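Long-range contact in prolyl 4-hydroxylase (Phytophthora capsici LT1534, PDB 6IUQ), which probably hydroxylates prolyl residues as an iron(II)- and 2-oxoglutarate-dependent oxygenase, its iron held in a double-stranded beta-helix core: residues A[32-43]-A[203-213]. Numbering follows the deposited sequence.
Sequences LDDKGYVVIDDC and DRVVLFQSDWM
Gly36, the first residue past helix 26-35, shows how a helix can turn straight into an edge strand: its phi is positive (103°), where a side chain would run into the preceding carbonyl and the Trp212 ring. Here the packing is tight, with Gly36 CA 3.4 Å from Trp212 CZ3 and 3.5 Å from CE of selenomethionine Met213. Gln209, bent at chi2 (-81°), lays CG over one face of the Trp212 indole and sends NE2 to Leu32 O (3.0 Å), the donor standing above the carbonyl plane. Its OE1 is hydrogen-bonded to Lys167 NZ, and NE2 also to Tyr130 OH. The antiparallel ladder runs on through the hydrogen-bonded pairs Val38-Leu207 and Ile40-Val205, and Cys43 CB lies 3.6 Å from Val205 CG2. The other end faces solvent, where Asp41 and Asp42 are exposed. Arg204 grips Asp41 OD1 side-on through NE (2.7 Å) and NH2 (3.0 Å), the two planes 42° apart. Beyond them a water donates to both Asp42 OD1 and Asp203 OD2, probably easing their repulsion; Asp203 OD2 also accepts from Gly45 N. Strand 37-40 thus edges the larger sheet of the double-stranded beta-helix; strand 204-209 lies between it and 166-173, and strands 186-189 and 196-198 cover the face carrying Tyr37, Val39, Val206 and Phe208.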
# COMPACT_ATOMS: atom_id res chain seq x y z
N LEU A 32 0.58 10.51 7.90
CA LEU A 32 0.49 9.06 7.75
C LEU A 32 -0.24 8.48 8.95
O LEU A 32 -1.18 7.69 8.81
CB LEU A 32 1.89 8.46 7.63
CG LEU A 32 1.98 6.94 7.80
CD1 LEU A 32 1.19 6.24 6.69
CD2 LEU A 32 3.44 6.47 7.81
N ASP A 33 0.17 8.90 10.13
CA ASP A 33 -0.44 8.41 11.35
C ASP A 33 -1.91 8.84 11.51
O ASP A 33 -2.73 8.07 12.01
CB ASP A 33 0.35 8.89 12.55
CG ASP A 33 -0.10 8.24 13.82
OD1 ASP A 33 -0.12 6.99 13.86
OD2 ASP A 33 -0.45 8.98 14.77
N ASP A 34 -2.24 10.06 11.11
CA ASP A 34 -3.59 10.57 11.28
C ASP A 34 -4.53 10.08 10.16
O ASP A 34 -5.54 9.41 10.42
CB ASP A 34 -3.57 12.10 11.33
CG ASP A 34 -4.96 12.72 11.22
OD1 ASP A 34 -5.90 12.17 11.83
OD2 ASP A 34 -5.12 13.75 10.53
N LYS A 35 -4.18 10.39 8.92
CA LYS A 35 -5.04 10.08 7.78
C LYS A 35 -4.92 8.62 7.31
O LYS A 35 -5.84 8.10 6.70
CB LYS A 35 -4.72 11.04 6.62
CG LYS A 35 -4.92 12.49 7.00
CD LYS A 35 -5.79 13.23 6.01
CE LYS A 35 -6.72 14.23 6.72
NZ LYS A 35 -8.16 14.10 6.32
N GLY A 36 -3.80 7.97 7.60
CA GLY A 36 -3.63 6.58 7.22
C GLY A 36 -2.74 6.43 6.00
O GLY A 36 -2.26 5.35 5.70
N TYR A 37 -2.51 7.54 5.30
CA TYR A 37 -1.70 7.55 4.10
C TYR A 37 -1.08 8.91 3.94
O TYR A 37 -1.57 9.88 4.49
CB TYR A 37 -2.55 7.27 2.87
CG TYR A 37 -3.48 8.42 2.56
CD1 TYR A 37 -4.70 8.53 3.21
CD2 TYR A 37 -3.14 9.40 1.64
CE1 TYR A 37 -5.55 9.56 2.95
CE2 TYR A 37 -3.99 10.46 1.38
CZ TYR A 37 -5.19 10.53 2.04
OH TYR A 37 -6.07 11.56 1.79
N VAL A 38 -0.05 8.99 3.11
CA VAL A 38 0.48 10.28 2.72
C VAL A 38 1.20 10.15 1.37
O VAL A 38 1.78 9.12 1.06
CB VAL A 38 1.42 10.82 3.83
CG1 VAL A 38 2.60 9.87 4.08
CG2 VAL A 38 1.88 12.24 3.51
N VAL A 39 1.08 11.20 0.54
CA VAL A 39 1.66 11.23 -0.79
C VAL A 39 2.84 12.22 -0.85
O VAL A 39 2.73 13.34 -0.36
CB VAL A 39 0.62 11.64 -1.84
CG1 VAL A 39 1.28 11.77 -3.22
CG2 VAL A 39 -0.56 10.64 -1.85
N ILE A 40 3.96 11.81 -1.43
CA ILE A 40 5.13 12.66 -1.55
C ILE A 40 5.60 12.75 -3.00
O ILE A 40 6.08 11.77 -3.56
CB ILE A 40 6.31 12.16 -0.70
CG1 ILE A 40 5.82 11.58 0.62
CG2 ILE A 40 7.33 13.28 -0.47
CD1 ILE A 40 6.95 11.14 1.52
N ASP A 41 5.46 13.93 -3.60
CA ASP A 41 5.87 14.14 -4.97
C ASP A 41 7.34 14.48 -5.05
O ASP A 41 7.89 15.09 -4.12
CB ASP A 41 5.03 15.24 -5.63
CG ASP A 41 3.62 14.77 -5.97
OD1 ASP A 41 3.48 13.71 -6.63
OD2 ASP A 41 2.66 15.45 -5.57
N ASP A 42 7.97 14.06 -6.15
CA ASP A 42 9.37 14.32 -6.45
C ASP A 42 10.29 13.98 -5.28
O ASP A 42 11.16 14.75 -4.89
CB ASP A 42 9.53 15.78 -6.91
CG ASP A 42 8.68 16.10 -8.12
OD1 ASP A 42 8.92 15.49 -9.19
OD2 ASP A 42 7.76 16.94 -8.01
N CYS A 43 10.11 12.78 -4.75
CA CYS A 43 10.75 12.40 -3.50
C CYS A 43 12.26 12.15 -3.69
O CYS A 43 13.07 12.75 -2.99
CB CYS A 43 10.03 11.16 -2.94
SG CYS A 43 10.65 10.56 -1.37
N ASP A 203 8.41 9.26 -9.72
CA ASP A 203 9.08 9.80 -8.54
C ASP A 203 8.07 10.24 -7.46
O ASP A 203 8.38 11.07 -6.60
CB ASP A 203 10.01 10.95 -8.93
CG ASP A 203 11.03 11.24 -7.86
OD1 ASP A 203 11.30 10.32 -7.05
OD2 ASP A 203 11.55 12.39 -7.80
N ARG A 204 6.87 9.67 -7.51
CA ARG A 204 5.90 9.86 -6.45
C ARG A 204 5.96 8.71 -5.46
O ARG A 204 5.97 7.54 -5.85
CB ARG A 204 4.49 9.99 -7.03
CG ARG A 204 3.40 9.91 -5.98
CD ARG A 204 2.06 10.19 -6.62
NE ARG A 204 1.81 11.62 -6.78
CZ ARG A 204 0.76 12.14 -7.40
NH1 ARG A 204 -0.16 11.34 -7.96
NH2 ARG A 204 0.62 13.46 -7.47
N VAL A 205 5.98 9.05 -4.17
CA VAL A 205 5.98 8.07 -3.10
C VAL A 205 4.64 8.09 -2.35
O VAL A 205 4.16 9.17 -1.96
CB VAL A 205 7.16 8.32 -2.10
CG1 VAL A 205 6.95 7.56 -0.81
CG2 VAL A 205 8.48 7.94 -2.72
N VAL A 206 4.03 6.93 -2.16
CA VAL A 206 2.86 6.81 -1.29
C VAL A 206 3.23 5.94 -0.09
O VAL A 206 3.82 4.87 -0.25
CB VAL A 206 1.64 6.21 -1.99
CG1 VAL A 206 0.41 6.26 -1.07
CG2 VAL A 206 1.35 6.93 -3.30
N LEU A 207 2.95 6.43 1.11
CA LEU A 207 3.09 5.65 2.32
C LEU A 207 1.71 5.46 2.84
O LEU A 207 0.92 6.42 2.84
CB LEU A 207 3.93 6.34 3.39
CG LEU A 207 5.31 6.88 3.02
CD1 LEU A 207 5.94 7.52 4.22
CD2 LEU A 207 6.20 5.78 2.47
N PHE A 208 1.38 4.23 3.26
CA PHE A 208 0.14 4.02 3.98
C PHE A 208 0.22 2.87 4.99
O PHE A 208 1.19 2.13 5.04
CB PHE A 208 -1.02 3.86 2.97
CG PHE A 208 -0.90 2.69 2.02
CD1 PHE A 208 -1.25 1.40 2.42
CD2 PHE A 208 -0.61 2.90 0.68
CE1 PHE A 208 -1.20 0.32 1.51
CE2 PHE A 208 -0.57 1.83 -0.23
CZ PHE A 208 -0.88 0.53 0.20
N GLN A 209 -0.80 2.77 5.84
CA GLN A 209 -0.84 1.75 6.88
C GLN A 209 -1.15 0.37 6.29
O GLN A 209 -2.20 0.18 5.71
CB GLN A 209 -1.90 2.11 7.92
CG GLN A 209 -1.79 3.56 8.44
CD GLN A 209 -0.71 3.71 9.52
OE1 GLN A 209 -0.16 2.71 10.00
NE2 GLN A 209 -0.38 4.95 9.87
N SER A 210 -0.23 -0.58 6.43
CA SER A 210 -0.49 -1.90 5.87
C SER A 210 -1.69 -2.58 6.55
O SER A 210 -2.47 -3.27 5.88
CB SER A 210 0.76 -2.77 5.97
OG SER A 210 1.89 -2.08 5.41
N ASP A 211 -1.87 -2.38 7.87
CA ASP A 211 -2.93 -3.09 8.58
C ASP A 211 -4.25 -2.33 8.75
O ASP A 211 -5.23 -2.92 9.22
CB ASP A 211 -2.46 -3.54 9.96
CG ASP A 211 -1.80 -2.44 10.74
OD1 ASP A 211 -1.48 -1.38 10.15
OD2 ASP A 211 -1.58 -2.64 11.95
N TRP A 212 -4.34 -1.06 8.36
CA TRP A 212 -5.67 -0.45 8.34
C TRP A 212 -5.96 0.53 7.21
O TRP A 212 -6.78 1.42 7.39
CB TRP A 212 -5.97 0.25 9.67
CG TRP A 212 -4.99 1.21 10.28
CD1 TRP A 212 -3.96 0.90 11.14
CD2 TRP A 212 -4.99 2.64 10.17
NE1 TRP A 212 -3.31 2.04 11.54
CE2 TRP A 212 -3.92 3.12 10.97
CE3 TRP A 212 -5.76 3.56 9.46
CZ2 TRP A 212 -3.62 4.49 11.09
CZ3 TRP A 212 -5.47 4.92 9.59
CH2 TRP A 212 -4.40 5.37 10.39
N MSE A 213 -5.32 0.35 6.06
CA MSE A 213 -5.69 1.12 4.88
C MSE A 213 -6.18 0.23 3.73
O MSE A 213 -5.39 -0.41 3.03
CB MSE A 213 -4.51 1.97 4.40
CG MSE A 213 -4.81 2.78 3.17
SE MSE A 213 -6.36 3.98 3.39
CE MSE A 213 -5.78 4.98 4.96
O HOH W 1 11.26 14.28 -9.65